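Local coordinates for protein colicin-D (Escherichia coli, PDB 5ZNM) that kills Escherichia coli and closely related bacteria by inhibiting protein synthesis, its C-terminal domain being a ribonuclease directed at tRNA, at residues L295-Y299 / T316-R321; A302-G306 / M354-I358; A38-N43 / P230-V234. All coordinates share one frame; numbering follows the deposited sequence.

In the fold
From the N terminus, contact 3 comes first: the end of helix 32-42 meets 230-234, so 186 residues, among them many of the strands of the larger body of the chain, lie within the loop it closes. That loop is finished before the tRNase region begins. There contacts 1 and 2 cross, their segments alternating as 295-299, 302-306, 316-321 and 354-358. Contact 1 joins the end of helix 292-297 to helix 314-329; contact 2 ties the linker of those two helices to strand 355-359. The crossing is physical too, since F320 of contact 1 packs on A302 and F305 of contact 2. Contact 3 lies about 35 Å from contact 1, centre to centre.

Contact 1: residues L295-Y299 / T316-R321; sequences LDKKY and TLTKFR. With SO4 (sulfate ion), chain E.
L295 and L317 bring the two backbones to 6.2 Å between their CA atoms, and Y299 pairs with F320 in the register, 7.1 Å between CA atoms. The first segment is the end of helix 292-297 with the turn after it; the second is a continuous piece of helix 314-329. F320 reaches into this turn because its CG stands anti to the backbone N (chi1 -170°). Its CD2 meets CD2 of L295 at 3.8 Å, the carbonyl O of L295 sits at the ring edge, and CZ lies 3.3 Å from O of K298, the first residue to leave helical geometry. Y299 turns an edge toward the face of F320 in an offset T-shaped pair, with centroids 5.8 Å apart and planes at 89°. In the C-terminal tRNase domain this packs the end of helix 292-297, and the residues just after it, on helix 314-329 through apolar and aromatic groups. CD2 of L317 packs obliquely on CD1 of Y299 at 3.8 Å, while L295 lays both methyls against CB of R321, whose NH1 is hydrogen-bonded to O of G203. At the far end of its ring Y299 crosses T316 at nearly a right angle, OH 3.3 Å from CB, and that hydroxyl is hydrogen-bonded to O of D309. Leading away from helix 314-329, K297 and K298 hold a sulfate, probably from the crystallisation liquor, through NZ atoms, with K298 NZ 2.8 Å from O3; Q294 also binds it.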
loop_
_atom_site.group_PDB
_atom_site.type_symbol
_atom_site.label_atom_id
_atom_site.label_comp_id
_atom_site.label_asym_id
_atom_site.label_seq_id
_atom_site.Cartn_x
_atom_site.Cartn_y
_atom_site.Cartn_z
ATOM N N LEU A 295 10.100 1.133 34.076
ATOM C CA LEU A 295 9.594 0.726 35.387
ATOM C C LEU A 295 10.554 -0.236 36.071
ATOM O O LEU A 295 10.809 -0.132 37.281
ATOM C CB LEU A 295 8.207 0.084 35.231
ATOM C CG LEU A 295 7.060 1.034 34.856
ATOM C CD1 LEU A 295 5.864 0.244 34.279
ATOM C CD2 LEU A 295 6.592 1.840 36.078
ATOM N N ASP A 296 11.103 -1.180 35.309
ATOM C CA ASP A 296 12.061 -2.132 35.866
ATOM C C ASP A 296 13.333 -1.418 36.318
ATOM O O ASP A 296 13.819 -1.633 37.435
ATOM C CB ASP A 296 12.355 -3.193 34.803
ATOM C CG ASP A 296 13.317 -4.242 35.268
ATOM O OD1 ASP A 296 14.518 -3.951 35.337
ATOM O OD2 ASP A 296 12.868 -5.371 35.539
ATOM N N LYS A 297 13.861 -0.533 35.468
ATOM C CA LYS A 297 15.064 0.239 35.809
ATOM C C LYS A 297 14.904 1.027 37.100
ATOM O O LYS A 297 15.871 1.206 37.848
ATOM C CB LYS A 297 15.403 1.219 34.682
ATOM C CG LYS A 297 16.485 0.771 33.734
ATOM C CD LYS A 297 17.174 1.977 33.106
ATOM C CE LYS A 297 16.269 2.670 32.117
ATOM N NZ LYS A 297 16.972 3.690 31.277
ATOM N N LYS A 298 13.719 1.586 37.344
ATOM C CA LYS A 298 13.538 2.501 38.465
ATOM C C LYS A 298 12.785 1.871 39.635
ATOM O O LYS A 298 12.405 2.581 40.578
ATOM C CB LYS A 298 12.824 3.767 37.987
ATOM C CG LYS A 298 13.546 4.493 36.830
ATOM C CD LYS A 298 14.975 4.895 37.231
ATOM C CE LYS A 298 15.700 5.684 36.141
ATOM N NZ LYS A 298 17.094 6.098 36.585
ATOM N N TYR A 299 12.565 0.557 39.598
ATOM C CA TYR A 299 11.822 -0.109 40.660
ATOM C C TYR A 299 12.530 -0.003 42.005
ATOM O O TYR A 299 11.887 -0.165 43.049
ATOM C CB TYR A 299 11.589 -1.575 40.290
ATOM C CG TYR A 299 10.673 -2.279 41.258
ATOM C CD1 TYR A 299 9.303 -2.102 41.181
ATOM C CD2 TYR A 299 11.178 -3.099 42.263
ATOM C CE1 TYR A 299 8.452 -2.723 42.069
ATOM C CE2 TYR A 299 10.332 -3.727 43.171
ATOM C CZ TYR A 299 8.967 -3.531 43.059
ATOM O OH TYR A 299 8.102 -4.144 43.927
ATOM N N THR A 316 4.411 -6.664 40.388
ATOM C CA THR A 316 4.990 -5.574 41.166
ATOM C C THR A 316 5.321 -4.365 40.296
ATOM O O THR A 316 5.203 -3.223 40.764
ATOM C CB THR A 316 6.233 -6.054 41.930
ATOM O OG1 THR A 316 7.262 -6.465 41.009
ATOM C CG2 THR A 316 5.874 -7.223 42.817
ATOM N N LEU A 317 5.703 -4.581 39.034
ATOM C CA LEU A 317 5.880 -3.441 38.137
ATOM C C LEU A 317 4.559 -2.744 37.860
ATOM O O LEU A 317 4.543 -1.525 37.671
ATOM C CB LEU A 317 6.533 -3.863 36.813
ATOM C CG LEU A 317 7.944 -4.460 36.891
ATOM C CD1 LEU A 317 8.521 -4.656 35.481
ATOM C CD2 LEU A 317 8.870 -3.604 37.750
ATOM N N THR A 318 3.445 -3.497 37.827
ATOM C CA THR A 318 2.131 -2.869 37.712
ATOM C C THR A 318 1.786 -2.081 38.973
ATOM O O THR A 318 1.210 -0.988 38.885
ATOM C CB THR A 318 1.067 -3.929 37.392
ATOM O OG1 THR A 318 1.405 -4.577 36.150
ATOM C CG2 THR A 318 -0.322 -3.301 37.259
ATOM N N LYS A 319 2.149 -2.597 40.156
ATOM C CA LYS A 319 1.993 -1.808 41.385
ATOM C C LYS A 319 2.709 -0.465 41.276
ATOM O O LYS A 319 2.149 0.584 41.623
ATOM C CB LYS A 319 2.547 -2.576 42.595
ATOM C CG LYS A 319 1.678 -3.687 43.153
ATOM C CD LYS A 319 2.236 -4.093 44.552
ATOM C CE LYS A 319 1.495 -5.307 45.109
ATOM N NZ LYS A 319 2.066 -5.694 46.427
ATOM N N PHE A 320 3.970 -0.490 40.816
ATOM C CA PHE A 320 4.781 0.724 40.692
ATOM C C PHE A 320 4.166 1.689 39.683
ATOM O O PHE A 320 4.025 2.888 39.953
ATOM C CB PHE A 320 6.198 0.318 40.266
ATOM C CG PHE A 320 7.241 1.427 40.324
ATOM C CD1 PHE A 320 7.171 2.435 41.260
ATOM C CD2 PHE A 320 8.315 1.413 39.439
ATOM C CE1 PHE A 320 8.159 3.427 41.318
ATOM C CE2 PHE A 320 9.299 2.398 39.473
ATOM C CZ PHE A 320 9.220 3.408 40.426
ATOM N N ARG A 321 3.768 1.174 38.515
ATOM C CA ARG A 321 3.089 2.011 37.526
ATOM C C ARG A 321 1.846 2.670 38.128
ATOM O O ARG A 321 1.635 3.886 37.991
ATOM C CB ARG A 321 2.721 1.159 36.304
ATOM C CG ARG A 321 2.305 1.916 35.036
ATOM C CD ARG A 321 0.868 2.435 35.063
ATOM N NE ARG A 321 -0.141 1.412 35.417
ATOM C CZ ARG A 321 -0.682 0.548 34.557
ATOM N NH1 ARG A 321 -1.598 -0.326 34.978
ATOM N NH2 ARG A 321 -0.321 0.558 33.271
HETATM S S SO4 E . 17.995 6.558 32.725
HETATM O O1 SO4 E . 16.560 6.399 32.523
HETATM O O2 SO4 E . 18.429 7.694 31.912
HETATM O O3 SO4 E . 18.281 6.794 34.143
HETATM O O4 SO4 E . 18.713 5.359 32.296
#

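Contact 2: residues A302-G306 / M354-I358; sequences AGDFG and MNVVI
F305 and N355 meet because each sends its CG out beside its own backbone N and opposite the carbonyl carbon. For F305 (chi1 -65°) this swings the benzyl group out of the turn around D304 and points its far end at strand 355-359; for N355 the same choice carries the amide across to the turn. The amide and the ring cross obliquely with their planes 39° apart, too tilted for a parallel stack. ND2 of N355 stands over one face, shifted toward the rim, and is 3.6 Å from CD2 of F305. ND2 of N355 also gives a hydrogen bond of 2.9 Å to O of D304. It is moderately bent, at 147° on the hydrogen, and the donor comes from above the carbonyl plane instead of along a lone pair. The far end of the ring is taken up by the strand: CZ of F305 touches CG2 of V357 at 3.6 Å, and O of V356 lies at the ring edge, 3.7 Å from CZ. Strand 355-359 belongs to the four-stranded antiparallel sheet of the tRNase domain, and F305 also rests on A323 of helix 314-329, so it is wedged where sheet and helix meet. K370 of the neighbouring strand serves both partners, giving its NZ to OD1 of N355 and its backbone N to OD2 of D304. One asparagine amide is thus used at both ends, its NH2 by the turn and its oxygen by a lysine, whose positive charge would be expected to polarise the amide and strengthen ND2 as a donor.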
loop_
_atom_site.group_PDB
_atom_site.type_symbol
_atom_site.label_atom_id
_atom_site.label_comp_id
_atom_site.label_asym_id
_atom_site.label_seq_id
_atom_site.Cartn_x
_atom_site.Cartn_y
_atom_site.Cartn_z
ATOM N N ALA A 302 10.597 2.017 44.382
ATOM C CA ALA A 302 9.177 1.729 44.636
ATOM C C ALA A 302 8.836 1.790 46.123
ATOM O O ALA A 302 7.683 2.067 46.483
ATOM C CB ALA A 302 8.793 0.360 44.062
ATOM N N GLY A 303 9.816 1.543 46.999
ATOM C CA GLY A 303 9.564 1.683 48.427
ATOM C C GLY A 303 9.162 3.089 48.838
ATOM O O GLY A 303 8.370 3.261 49.762
ATOM N N ASP A 304 9.706 4.113 48.167
ATOM C CA ASP A 304 9.281 5.486 48.423
ATOM C C ASP A 304 7.835 5.727 48.026
ATOM O O ASP A 304 7.243 6.724 48.455
ATOM C CB ASP A 304 10.180 6.478 47.676
ATOM C CG ASP A 304 11.527 6.633 48.332
ATOM O OD1 ASP A 304 11.673 6.109 49.450
ATOM O OD2 ASP A 304 12.419 7.293 47.757
ATOM N N PHE A 305 7.251 4.860 47.198
ATOM C CA PHE A 305 5.836 4.968 46.878
ATOM C C PHE A 305 5.004 3.911 47.606
ATOM O O PHE A 305 3.892 3.590 47.177
ATOM C CB PHE A 305 5.635 4.910 45.354
ATOM C CG PHE A 305 6.239 6.093 44.623
ATOM C CD1 PHE A 305 7.603 6.138 44.345
ATOM C CD2 PHE A 305 5.441 7.147 44.205
ATOM C CE1 PHE A 305 8.166 7.226 43.681
ATOM C CE2 PHE A 305 5.985 8.238 43.539
ATOM C CZ PHE A 305 7.352 8.279 43.271
ATOM N N GLY A 306 5.519 3.373 48.711
ATOM C CA GLY A 306 4.722 2.503 49.557
ATOM C C GLY A 306 4.643 1.054 49.134
ATOM O O GLY A 306 3.740 0.341 49.580
ATOM N N MET A 354 5.775 13.916 50.160
ATOM C CA MET A 354 7.066 14.480 49.760
ATOM C C MET A 354 7.675 13.776 48.558
ATOM O O MET A 354 8.869 13.937 48.284
ATOM C CB MET A 354 8.069 14.494 50.921
ATOM C CG MET A 354 7.531 15.172 52.158
ATOM S SD MET A 354 7.521 16.958 52.008
ATOM C CE MET A 354 9.284 17.282 51.996
ATOM N N ASN A 355 6.876 13.031 47.796
ATOM C CA ASN A 355 7.394 12.348 46.621
ATOM C C ASN A 355 7.467 13.296 45.431
ATOM O O ASN A 355 6.654 14.214 45.287
ATOM C CB ASN A 355 6.528 11.130 46.282
ATOM C CG ASN A 355 6.792 9.959 47.218
ATOM O OD1 ASN A 355 7.808 9.937 47.918
ATOM N ND2 ASN A 355 5.882 8.973 47.238
ATOM N N VAL A 356 8.468 13.076 44.584
ATOM C CA VAL A 356 8.541 13.709 43.275
ATOM C C VAL A 356 8.479 12.627 42.213
ATOM O O VAL A 356 8.951 11.505 42.422
ATOM C CB VAL A 356 9.835 14.536 43.096
ATOM C CG1 VAL A 356 9.813 15.754 44.007
ATOM C CG2 VAL A 356 11.050 13.657 43.408
ATOM N N VAL A 357 7.909 12.981 41.059
ATOM C CA VAL A 357 7.962 12.155 39.854
ATOM C C VAL A 357 8.423 13.057 38.712
ATOM O O VAL A 357 7.903 14.169 38.555
ATOM C CB VAL A 357 6.603 11.505 39.526
ATOM C CG1 VAL A 357 6.604 10.936 38.090
ATOM C CG2 VAL A 357 6.254 10.406 40.575
ATOM N N ILE A 358 9.421 12.593 37.947
ATOM C CA ILE A 358 9.996 13.349 36.833
ATOM C C ILE A 358 9.405 12.859 35.520
ATOM O O ILE A 358 9.489 11.668 35.200
ATOM C CB ILE A 358 11.527 13.221 36.784
ATOM C CG1 ILE A 358 12.173 13.559 38.128
ATOM C CG2 ILE A 358 12.109 14.098 35.600
ATOM C CD1 ILE A 358 13.607 13.015 38.225
#

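Contact 3: residues A38-N43 / P230-V234; sequences ANSVMN and PVTPV
Helix end against extended loop is the arrangement here: A38, N39, M42 and N43, in the last turn of helix 32-42 and just beyond it, meet the proline-rich piece P230-P233, which runs without regular structure in the S-type pyocin region of the colicin. Strands 49-51 and 207-212 of a mixed sheet flank the pair, and their V49 and L210 pack on M42. One hydrogen bond spans the two segments. N39 accepts the backbone N of V231 on OD1 at 2.9 Å, the N-H pointing almost straight at it (170°) and meeting a lone pair in the carbonyl plane. The rest is largely apolar. CB of A38 rests on CG of P230 at 3.8 Å, and M42 reaches between loop and sheet: its chain bends at the last torsion (chi3 -62°), which sets the methyl CE 3.5 Å from CB of P230 and 3.3 Å from O of V231. SD of M42 lies 3.7 Å from OG1 of T232, a hydroxyl already hydrogen-bonded to N51 and N212. P233 packs its ring against the helix end, CG 3.7 Å from OD1 of N43. The orientation of that asparagine is probably held through its other amide atom, for ND2 of N43 turns back to donate a nearly straight hydrogen bond of 2.8 Å to O of N39.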
loop_
_atom_site.group_PDB
_atom_site.type_symbol
_atom_site.label_atom_id
_atom_site.label_comp_id
_atom_site.label_asym_id
_atom_site.label_seq_id
_atom_site.Cartn_x
_atom_site.Cartn_y
_atom_site.Cartn_z
ATOM N N ALA A 38 -20.900 7.988 13.855
ATOM C CA ALA A 38 -19.721 7.146 13.697
ATOM C C ALA A 38 -18.447 7.978 13.756
ATOM O O ALA A 38 -17.459 7.572 14.386
ATOM C CB ALA A 38 -19.818 6.355 12.387
ATOM N N ASN A 39 -18.466 9.169 13.153
ATOM C CA ASN A 39 -17.272 10.004 13.160
ATOM C C ASN A 39 -16.997 10.573 14.548
ATOM O O ASN A 39 -15.835 10.646 14.963
ATOM C CB ASN A 39 -17.402 11.126 12.133
ATOM C CG ASN A 39 -17.189 10.641 10.712
ATOM O OD1 ASN A 39 -16.648 9.553 10.474
ATOM N ND2 ASN A 39 -17.620 11.449 9.755
ATOM N N SER A 40 -18.043 10.981 15.278
ATOM C CA SER A 40 -17.869 11.371 16.683
ATOM C C SER A 40 -17.139 10.294 17.469
ATOM O O SER A 40 -16.184 10.574 18.202
ATOM C CB SER A 40 -19.226 11.634 17.351
ATOM O OG SER A 40 -19.768 12.896 17.011
ATOM N N VAL A 41 -17.599 9.050 17.335
ATOM C CA VAL A 41 -17.101 7.967 18.174
ATOM C C VAL A 41 -15.658 7.616 17.820
ATOM O O VAL A 41 -14.852 7.298 18.703
ATOM C CB VAL A 41 -18.052 6.762 18.056
ATOM C CG1 VAL A 41 -17.381 5.495 18.476
ATOM C CG2 VAL A 41 -19.291 7.001 18.905
ATOM N N MET A 42 -15.294 7.682 16.537
ATOM C CA MET A 42 -13.919 7.351 16.160
ATOM C C MET A 42 -12.934 8.467 16.476
ATOM O O MET A 42 -11.722 8.223 16.493
ATOM C CB MET A 42 -13.824 7.017 14.674
ATOM C CG MET A 42 -14.370 5.651 14.320
ATOM S SD MET A 42 -13.999 5.224 12.621
ATOM C CE MET A 42 -14.881 6.526 11.760
ATOM N N ASN A 43 -13.420 9.677 16.724
ATOM C CA ASN A 43 -12.557 10.803 17.042
ATOM C C ASN A 43 -12.418 11.048 18.540
ATOM O O ASN A 43 -11.817 12.051 18.936
ATOM C CB ASN A 43 -13.060 12.059 16.335
ATOM C CG ASN A 43 -12.596 12.130 14.902
ATOM O OD1 ASN A 43 -11.504 12.626 14.620
ATOM N ND2 ASN A 43 -13.413 11.618 13.981
ATOM N N PRO A 230 -18.290 6.571 7.308
ATOM C CA PRO A 230 -17.379 7.009 8.375
ATOM C C PRO A 230 -15.974 7.137 7.823
ATOM O O PRO A 230 -15.556 6.380 6.946
ATOM C CB PRO A 230 -17.465 5.883 9.415
ATOM C CG PRO A 230 -18.683 5.084 9.043
ATOM C CD PRO A 230 -18.797 5.215 7.556
ATOM N N VAL A 231 -15.237 8.102 8.352
ATOM C CA VAL A 231 -13.867 8.346 7.916
ATOM C C VAL A 231 -12.962 8.100 9.115
ATOM O O VAL A 231 -13.050 8.802 10.131
ATOM C CB VAL A 231 -13.694 9.751 7.332
ATOM C CG1 VAL A 231 -12.219 10.050 7.082
ATOM C CG2 VAL A 231 -14.451 9.832 5.992
ATOM N N THR A 232 -12.142 7.069 9.024
ATOM C CA THR A 232 -11.189 6.781 10.093
ATOM C C THR A 232 -10.083 7.833 10.097
ATOM O O THR A 232 -9.552 8.167 9.025
ATOM C CB THR A 232 -10.595 5.390 9.894
ATOM O OG1 THR A 232 -11.653 4.431 9.816
ATOM C CG2 THR A 232 -9.662 5.029 11.053
ATOM N N PRO A 233 -9.734 8.407 11.253
ATOM C CA PRO A 233 -8.631 9.378 11.280
ATOM C C PRO A 233 -7.352 8.726 10.788
ATOM O O PRO A 233 -7.033 7.599 11.161
ATOM C CB PRO A 233 -8.540 9.775 12.760
ATOM C CG PRO A 233 -9.940 9.553 13.269
ATOM C CD PRO A 233 -10.431 8.332 12.548
ATOM N N VAL A 234 -6.636 9.430 9.930
ATOM C CA VAL A 234 -5.470 8.882 9.259
ATOM C C VAL A 234 -4.226 9.319 10.011
ATOM O O VAL A 234 -4.169 10.430 10.552
ATOM C CB VAL A 234 -5.435 9.318 7.783
ATOM C CG1 VAL A 234 -4.142 8.885 7.110
ATOM C CG2 VAL A 234 -6.631 8.712 7.064
#